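Local coordinates for phosphoinositol-specific phospholipase C (Pseudomonas sp., PDB 5FYP), which probably cleaves phosphoinositides at the glycerol-phosphate bond in a calcium-dependent manner, as a bacterial phospholipase C with a TIM-barrel-type catalytic fold, at residues 194-199 / 211-216; 199-204 / 229-234. All coordinates share one frame; numbering follows the deposited sequence.

Helix 193-203 takes part in both contacts and lends successive turns to the two. In contact 1 its residues 194-199 lie over the end of strand 210-211 and the chain that follows; every touching residue is buried, and mostly apolar side chains meet, with a leucine methyl against a backbone carbonyl. Contact 2 uses the last turn and the residue beyond it, 199-204, against the short helix 230-233 nearer the surface, where serines, a glutamate, a glutamine and two waters do most of the work. The centres of contact 1 and contact 2 are about 9 Å apart. Ser197 joins them, its O and OG probably bonded to Ser232 OG and Ser229 N, while Ile211 CD1 packs 4.1 Å from Ala200 CB.

Contact 1 (194-199 / 211-216); sequences QKLSQY and ISPVTN
Leu196 and Ile211 mark the closest backbone approach, their CA atoms 6.0 Å apart, where helix 193-203 passes over the end of strand 210-211 and the loop beyond it. No hydrogen bond crosses between the two segments, as suits a buried interface of branched apolar side chains. The side chains of Leu196 and Ile211 lie alongside and run opposite ways, Leu196 CG 4.0 Å from Ile211 CB. Leucine fits here because its fork also reaches the loop: CD2 rests on the Ser212-Pro213 backbone, 3.5 Å from Ser212 O and 3.6 Å from Pro213 CA, with Pro213 CB a little farther off. Ile211, branched at CB, turns its CG2 methyl to the helix, where it meets Tyr199 CD2 obliquely at 3.6 Å. Tyr199 brings its ring there with CG anti to the backbone N (chi1 172°), and its hydroxyl finds its main partner in Asp137 OD1. With the fork of Leu196 cut back to an alanine here, Ile211 would probably keep little more than the CB contact from this position, and a gap would open where CD2 lay against Ser212 O and Pro213. The helix lies against strands 184-189 and 210-211, Leu196 and Tyr199 both touching Leu188, and the loop beyond continues by backbone bonds of Pro213 and Thr215 to Asn240 of strand 238-242.

Contact 2 (199-204 / 229-234); sequences YAEART and SSQSSG. With SO4 (sulfate ion), chain E.
Ala200 and Ser232 bring their CA atoms to 5.5 Å, the nearest approach between the last turn of helix 193-203 and the short helix 230-233, a helix-helix contact on the outer side of the TIM-barrel-type fold. Ala200 has only a methyl to offer, which suits so close an approach: its CB lies 3.6 Å from Ser232 OG. Ser232 OG is probably hydrogen-bonded to Ser197 O, about one turn before Ala200 on helix 193-203.

Glu201 next carries the polar link. With CG anti to the carbonyl carbon (chi1 -73°) and the chain extended beyond it, its carboxylate reaches the start of the other helix, where Ser229 OG donates to Glu201 OE2 at 2.7 Å. The donor comes on the anti side, 35° out of the carboxylate plane. Ser229 is the N-cap: the same OG accepts from Ser232 N at an N-H...O angle of 163°, so one hydroxyl caps the helix and binds the acid. Two waters reinforce the pairing, one joining Glu201 O to Gln231 NE2, the other donating to both Glu201 OE2 and Gln231 OE1; a long, flexible amide with both a donor and an acceptor suits Gln231 to this solvent-facing border of the contact.

Arg203 takes no part in the contact with 229-234; its side chain lays CG over one face of the Tyr199 ring and pairs NE with Asp137. At the guanidinium edge a sulfate, probably from the crystallisation liquor, accepts from Arg203 NH1 through O1 at 2.9 Å and from Arg203 NH2 through O3 at 2.8 Å. Thr204, with positive phi as the chain leaves the helix, sets its CG2 methyl 3.7 Å from Gln231 NE2.

Contact 1 (194-199 / 211-216)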
ATOM      1  N   GLN A 194      -9.486   0.163 -13.779  1.00  8.36           N
ATOM      2  CA  GLN A 194     -10.038  -1.082 -14.277  1.00  9.00           C
ATOM      3  C   GLN A 194      -9.305  -2.311 -13.718  1.00  8.14           C
ATOM      4  O   GLN A 194      -9.953  -3.319 -13.452  1.00  9.04           O
ATOM      5  CB  GLN A 194      -9.965  -1.094 -15.814  1.00 10.57           C
ATOM      6  CG  GLN A 194     -10.926  -0.184 -16.532  1.00 13.24           C
ATOM      7  CD  GLN A 194     -10.544   1.288 -16.628  1.00 13.93           C
ATOM      8  OE1 GLN A 194      -9.545   1.797 -16.006  1.00 13.46           O
ATOM      9  NE2 GLN A 194     -11.371   2.023 -17.382  1.00 15.32           N
ATOM     10  N   LYS A 195      -7.980  -2.238 -13.573  1.00  8.47           N
ATOM     11  CA  LYS A 195      -7.249  -3.396 -13.074  1.00  8.49           C
ATOM     12  C   LYS A 195      -7.564  -3.682 -11.614  1.00  7.85           C
ATOM     13  O   LYS A 195      -7.547  -4.838 -11.190  1.00  8.67           O
ATOM     14  CB  LYS A 195      -5.736  -3.257 -13.290  1.00  8.58           C
ATOM     15  CG  LYS A 195      -5.232  -3.721 -14.649  1.00 10.15           C
ATOM     16  CD  LYS A 195      -5.836  -3.042 -15.843  1.00 11.04           C
ATOM     17  CE  LYS A 195      -5.158  -3.490 -17.135  1.00 12.58           C
ATOM     18  NZ  LYS A 195      -5.774  -2.928 -18.348  1.00 15.25           N
ATOM     19  N   LEU A 196      -7.841  -2.638 -10.840  1.00  7.10           N
ATOM     20  CA  LEU A 196      -8.266  -2.796  -9.460  1.00  7.32           C
ATOM     21  C   LEU A 196      -9.680  -3.382  -9.404  1.00  7.40           C
ATOM     22  O   LEU A 196      -9.975  -4.215  -8.553  1.00  7.70           O
ATOM     23  CB  LEU A 196      -8.205  -1.461  -8.706  1.00  7.41           C
ATOM     24  CG  LEU A 196      -6.822  -1.034  -8.203  1.00  8.50           C
ATOM     25  CD1 LEU A 196      -5.685  -1.141  -9.153  1.00  9.78           C
ATOM     26  CD2 LEU A 196      -6.918   0.345  -7.617  1.00  8.32           C
ATOM     27  N   SER A 197     -10.553  -2.924 -10.304  1.00  7.41           N
ATOM     28  CA  SER A 197     -11.911  -3.447 -10.356  1.00  8.22           C
ATOM     29  C   SER A 197     -11.915  -4.941 -10.703  1.00  8.75           C
ATOM     30  O   SER A 197     -12.667  -5.713 -10.117  1.00  9.63           O
ATOM     31  CB  SER A 197     -12.721  -2.642 -11.352  1.00  8.17           C
ATOM     32  OG  SER A 197     -14.106  -2.951 -11.227  1.00  9.56           O
ATOM     33  N   GLN A 198     -11.025  -5.315 -11.606  1.00  8.43           N
ATOM     34  CA  GLN A 198     -10.896  -6.722 -11.991  1.00  9.43           C
ATOM     35  C   GLN A 198     -10.431  -7.566 -10.789  1.00  8.90           C
ATOM     36  O   GLN A 198     -10.927  -8.668 -10.568  1.00  9.84           O
ATOM     37  CB  GLN A 198      -9.915  -6.849 -13.139  1.00 10.07           C
ATOM     38  CG  GLN A 198     -10.467  -6.304 -14.453  1.00 11.26           C
ATOM     39  CD  GLN A 198      -9.388  -5.917 -15.450  1.00 12.45           C
ATOM     40  OE1 GLN A 198      -8.227  -6.271 -15.319  1.00 16.75           O
ATOM     41  NE2 GLN A 198      -9.775  -5.212 -16.468  1.00 16.99           N
ATOM     42  N   TYR A 199      -9.449  -7.047 -10.048  1.00  8.59           N
ATOM     43  CA  TYR A 199      -8.965  -7.744  -8.858  1.00  7.90           C
ATOM     44  C   TYR A 199     -10.093  -7.934  -7.837  1.00  8.46           C
ATOM     45  O   TYR A 199     -10.321  -9.039  -7.339  1.00  9.27           O
ATOM     46  CB  TYR A 199      -7.776  -6.979  -8.279  1.00  8.57           C
ATOM     47  CG  TYR A 199      -7.337  -7.535  -6.946  1.00  8.39           C
ATOM     48  CD1 TYR A 199      -6.457  -8.620  -6.870  1.00  8.47           C
ATOM     49  CD2 TYR A 199      -7.826  -7.016  -5.767  1.00  8.65           C
ATOM     50  CE1 TYR A 199      -6.108  -9.178  -5.658  1.00  8.67           C
ATOM     51  CE2 TYR A 199      -7.475  -7.549  -4.531  1.00  8.37           C
ATOM     52  CZ  TYR A 199      -6.621  -8.653  -4.488  1.00  8.56           C
ATOM     53  OH  TYR A 199      -6.321  -9.177  -3.271  1.00  9.10           O
ATOM     54  N   ILE A 211      -7.472  -2.453  -2.427  1.00  6.24           N
ATOM     55  CA  ILE A 211      -7.383  -1.669  -3.643  1.00  6.49           C
ATOM     56  C   ILE A 211      -7.398  -0.171  -3.328  1.00  6.22           C
ATOM     57  O   ILE A 211      -8.109   0.275  -2.432  1.00  7.62           O
ATOM     58  CB  ILE A 211      -8.471  -2.033  -4.662  1.00  6.93           C
ATOM     59  CG1 ILE A 211      -9.898  -1.823  -4.152  1.00  8.07           C
ATOM     60  CG2 ILE A 211      -8.275  -3.466  -5.154  1.00  7.50           C
ATOM     61  CD1 ILE A 211     -10.938  -1.844  -5.253  1.00  8.54           C
ATOM     62  N   SER A 212      -6.565   0.595  -4.041  1.00  5.92           N
ATOM     63  CA  SER A 212      -6.488   2.021  -3.798  1.00  5.77           C
ATOM     64  C   SER A 212      -6.531   2.769  -5.126  1.00  5.87           C
ATOM     65  O   SER A 212      -5.501   2.929  -5.776  1.00  6.81           O
ATOM     66  CB  SER A 212      -5.228   2.364  -3.027  1.00  6.52           C
ATOM     67  OG  SER A 212      -5.201   3.746  -2.754  1.00  7.12           O
ATOM     68  N   PRO A 213      -7.732   3.150  -5.564  1.00  5.95           N
ATOM     69  CA  PRO A 213      -7.854   3.714  -6.918  1.00  6.35           C
ATOM     70  C   PRO A 213      -7.280   5.107  -7.047  1.00  5.73           C
ATOM     71  O   PRO A 213      -7.256   5.896  -6.100  1.00  6.20           O
ATOM     72  CB  PRO A 213      -9.366   3.721  -7.150  1.00  7.00           C
ATOM     73  CG  PRO A 213      -9.953   3.798  -5.786  1.00  7.91           C
ATOM     74  CD  PRO A 213      -9.038   2.964  -4.926  1.00  6.26           C
ATOM     75  N   VAL A 214      -6.890   5.417  -8.282  1.00  6.37           N
ATOM     76  CA  VAL A 214      -6.551   6.762  -8.698  1.00  7.02           C
ATOM     77  C   VAL A 214      -7.783   7.633  -8.444  1.00  6.98           C
ATOM     78  O   VAL A 214      -8.895   7.315  -8.856  1.00  8.17           O
ATOM     79  CB  VAL A 214      -6.174   6.803 -10.195  1.00  8.23           C
ATOM     80  CG1 VAL A 214      -5.933   8.233 -10.649  1.00 10.00           C
ATOM     81  CG2 VAL A 214      -4.949   5.932 -10.471  1.00  9.05           C
ATOM     82  N   THR A 215      -7.554   8.762  -7.750  1.00  6.82           N
ATOM     83  CA  THR A 215      -8.633   9.603  -7.195  1.00  6.80           C
ATOM     84  C   THR A 215      -8.518  11.034  -7.670  1.00  7.80           C
ATOM     85  O   THR A 215      -7.495  11.661  -7.405  1.00  9.35           O
ATOM     86  CB  THR A 215      -8.549   9.492  -5.679  1.00  7.38           C
ATOM     87  OG1 THR A 215      -8.760   8.126  -5.276  1.00  7.37           O
ATOM     88  CG2 THR A 215      -9.563  10.366  -4.946  1.00  8.12           C
ATOM     89  N   ASN A 216      -9.575  11.503  -8.329  1.00  7.83           N
ATOM     90  CA  ASN A 216      -9.644  12.894  -8.769  1.00  9.13           C
ATOM     91  C   ASN A 216     -11.039  13.496  -8.676  1.00  8.59           C
ATOM     92  O   ASN A 216     -11.287  14.565  -9.211  1.00 11.23           O
ATOM     93  CB  ASN A 216      -9.004  13.133 -10.134  1.00 11.11           C
ATOM     94  CG  ASN A 216      -9.718  12.462 -11.253  1.00 13.84           C
ATOM     95  OD1 ASN A 216     -10.854  12.069 -11.148  1.00 14.70           O
ATOM     96  ND2 ASN A 216      -8.997  12.280 -12.341  1.00 23.38           N
TER

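Contact 2 (199-204 / 229-234)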
ATOM      1  N   TYR A 199      -9.449  -7.047 -10.048  1.00  8.59           N
ATOM      2  CA  TYR A 199      -8.965  -7.744  -8.858  1.00  7.90           C
ATOM      3  C   TYR A 199     -10.093  -7.934  -7.837  1.00  8.46           C
ATOM      4  O   TYR A 199     -10.321  -9.039  -7.339  1.00  9.27           O
ATOM      5  CB  TYR A 199      -7.776  -6.979  -8.279  1.00  8.57           C
ATOM      6  CG  TYR A 199      -7.337  -7.535  -6.946  1.00  8.39           C
ATOM      7  CD1 TYR A 199      -6.457  -8.620  -6.870  1.00  8.47           C
ATOM      8  CD2 TYR A 199      -7.826  -7.016  -5.767  1.00  8.65           C
ATOM      9  CE1 TYR A 199      -6.108  -9.178  -5.658  1.00  8.67           C
ATOM     10  CE2 TYR A 199      -7.475  -7.549  -4.531  1.00  8.37           C
ATOM     11  CZ  TYR A 199      -6.621  -8.653  -4.488  1.00  8.56           C
ATOM     12  OH  TYR A 199      -6.321  -9.177  -3.271  1.00  9.10           O
ATOM     13  N   ALA A 200     -10.828  -6.866  -7.534  1.00  8.18           N
ATOM     14  CA  ALA A 200     -11.879  -6.942  -6.537  1.00  8.54           C
ATOM     15  C   ALA A 200     -13.027  -7.839  -6.981  1.00  9.18           C
ATOM     16  O   ALA A 200     -13.608  -8.559  -6.165  1.00 10.73           O
ATOM     17  CB  ALA A 200     -12.387  -5.550  -6.178  1.00  8.96           C
ATOM     18  N   GLU A 201     -13.376  -7.798  -8.267  1.00  9.79           N
ATOM     19  CA  GLU A 201     -14.432  -8.696  -8.770  1.00 11.41           C
ATOM     20  C   GLU A 201     -14.021 -10.155  -8.662  1.00 11.13           C
ATOM     21  O   GLU A 201     -14.850 -11.007  -8.376  1.00 12.68           O
ATOM     22  CB  GLU A 201     -14.808  -8.303 -10.197  1.00 13.04           C
ATOM     23  CG  GLU A 201     -15.603  -7.014 -10.177  1.00 20.00           C
ATOM     24  CD  GLU A 201     -16.556  -6.810 -11.281  1.00 22.61           C
ATOM     25  OE1 GLU A 201     -16.380  -7.496 -12.337  1.00 23.57           O
ATOM     26  OE2 GLU A 201     -17.438  -5.935 -11.025  1.00 24.51           O
ATOM     27  N   ALA A 202     -12.748 -10.431  -8.864  1.00 10.92           N
ATOM     28  CA  ALA A 202     -12.250 -11.810  -8.779  1.00 10.29           C
ATOM     29  C   ALA A 202     -12.184 -12.319  -7.328  1.00 11.47           C
ATOM     30  O   ALA A 202     -12.531 -13.466  -7.078  1.00 14.01           O
ATOM     31  CB  ALA A 202     -10.881 -11.915  -9.419  1.00 11.75           C
ATOM     32  N   ARG A 203     -11.737 -11.477  -6.416  1.00 10.50           N
ATOM     33  CA  ARG A 203     -11.398 -11.927  -5.062  1.00 10.78           C
ATOM     34  C   ARG A 203     -12.464 -11.637  -4.011  1.00 10.69           C
ATOM     35  O   ARG A 203     -12.471 -12.275  -2.966  1.00 12.33           O
ATOM     36  CB  ARG A 203     -10.048 -11.358  -4.616  1.00 11.02           C
ATOM     37  CG  ARG A 203      -8.879 -11.702  -5.544  1.00 11.42           C
ATOM     38  CD  ARG A 203      -8.760 -13.161  -5.889  1.00 12.41           C
ATOM     39  NE  ARG A 203      -8.640 -13.991  -4.690  1.00 12.55           N
ATOM     40  CZ  ARG A 203      -9.195 -15.197  -4.518  1.00 20.01           C
ATOM     41  NH1 ARG A 203      -9.947 -15.758  -5.467  1.00 22.25           N
ATOM     42  NH2 ARG A 203      -9.068 -15.811  -3.369  1.00 24.98           N
ATOM     43  N   THR A 204     -13.296 -10.618  -4.263  1.00 11.11           N
ATOM     44  CA  THR A 204     -14.354 -10.164  -3.359  1.00 11.92           C
ATOM     45  C   THR A 204     -13.835 -10.122  -1.918  1.00 11.16           C
ATOM     46  O   THR A 204     -12.767  -9.553  -1.655  1.00 11.42           O
ATOM     47  CB  THR A 204     -15.680 -10.889  -3.598  1.00 15.36           C
ATOM     48  OG1 THR A 204     -15.559 -12.281  -3.303  1.00 17.14           O
ATOM     49  CG2 THR A 204     -16.160 -10.672  -5.021  1.00 17.09           C
ATOM     50  N   SER A 229     -16.512  -0.963 -11.508  1.00  7.13           N
ATOM     51  CA  SER A 229     -17.908  -1.260 -11.236  1.00  7.56           C
ATOM     52  C   SER A 229     -18.333  -0.709  -9.868  1.00  7.37           C
ATOM     53  O   SER A 229     -17.521  -0.445  -8.975  1.00  7.22           O
ATOM     54  CB  SER A 229     -18.133  -2.763 -11.236  1.00  8.40           C
ATOM     55  OG  SER A 229     -17.409  -3.375 -10.175  1.00  8.58           O
ATOM     56  N   SER A 230     -19.636  -0.547  -9.697  0.50  7.75           N
ATOM     57  CA  SER A 230     -20.191  -0.229  -8.396  0.50  7.37           C
ATOM     58  C   SER A 230     -19.809  -1.294  -7.334  0.50  7.56           C
ATOM     59  O   SER A 230     -19.435  -0.991  -6.200  0.50  7.57           O
ATOM     60  CB  SER A 230     -21.686  -0.043  -8.520  0.50  7.35           C
ATOM     61  OG  SER A 230     -22.203   0.279  -7.266  0.50  6.63           O
ATOM     62  N   GLN A 231     -19.887  -2.564  -7.709  1.00  8.40           N
ATOM     63  CA  GLN A 231     -19.549  -3.625  -6.758  1.00  9.12           C
ATOM     64  C   GLN A 231     -18.086  -3.489  -6.277  1.00  7.74           C
ATOM     65  O   GLN A 231     -17.809  -3.551  -5.077  1.00  8.48           O
ATOM     66  CB  GLN A 231     -19.726  -4.981  -7.423  1.00 12.24           C
ATOM     67  CG  GLN A 231     -19.239  -6.154  -6.611  1.00 18.91           C
ATOM     68  CD  GLN A 231     -19.216  -7.457  -7.409  1.00 25.51           C
ATOM     69  OE1 GLN A 231     -19.908  -7.560  -8.413  1.00 39.20           O
ATOM     70  NE2 GLN A 231     -18.432  -8.452  -6.981  1.00 19.32           N
ATOM     71  N   SER A 232     -17.165  -3.283  -7.209  1.00  7.55           N
ATOM     72  CA  SER A 232     -15.768  -3.120  -6.803  1.00  7.39           C
ATOM     73  C   SER A 232     -15.536  -1.866  -5.981  1.00  6.97           C
ATOM     74  O   SER A 232     -14.691  -1.835  -5.062  1.00  7.02           O
ATOM     75  CB  SER A 232     -14.843  -3.144  -7.991  1.00  8.48           C
ATOM     76  OG  SER A 232     -14.857  -4.444  -8.542  1.00 10.00           O
ATOM     77  N   SER A 233     -16.262  -0.802  -6.315  1.00  6.79           N
ATOM     78  CA  SER A 233     -16.166   0.468  -5.592  1.00  6.40           C
ATOM     79  C   SER A 233     -16.425   0.282  -4.097  1.00  6.21           C
ATOM     80  O   SER A 233     -15.834   0.941  -3.275  1.00  6.27           O
ATOM     81  CB  SER A 233     -17.117   1.471  -6.176  1.00  6.69           C
ATOM     82  OG  SER A 233     -16.783   1.814  -7.517  1.00  7.18           O
ATOM     83  N   GLY A 234     -17.351  -0.630  -3.776  1.00  6.55           N
ATOM     84  CA  GLY A 234     -17.723  -0.851  -2.384  1.00  7.00           C
ATOM     85  C   GLY A 234     -16.606  -1.378  -1.495  1.00  6.41           C
ATOM     86  O   GLY A 234     -16.691  -1.240  -0.287  1.00  7.33           O
TER
HETATM   87  S   SO4 E1299     -10.938 -19.123  -3.683  1.00 30.79           S
HETATM   88  O1  SO4 E1299     -11.364 -18.189  -4.785  1.00 37.67           O
HETATM   89  O2  SO4 E1299     -10.466 -20.391  -4.324  1.00 35.15           O
HETATM   90  O3  SO4 E1299      -9.802 -18.517  -2.917  1.00 39.32           O
HETATM   91  O4  SO4 E1299     -12.084 -19.591  -2.831  1.00 36.49           O
HETATM   92  O   HOH W   1     -17.594 -10.723  -8.268  1.00 23.33           O
HETATM   93  O   HOH W   2     -20.654  -6.055 -11.076  1.00 68.69           O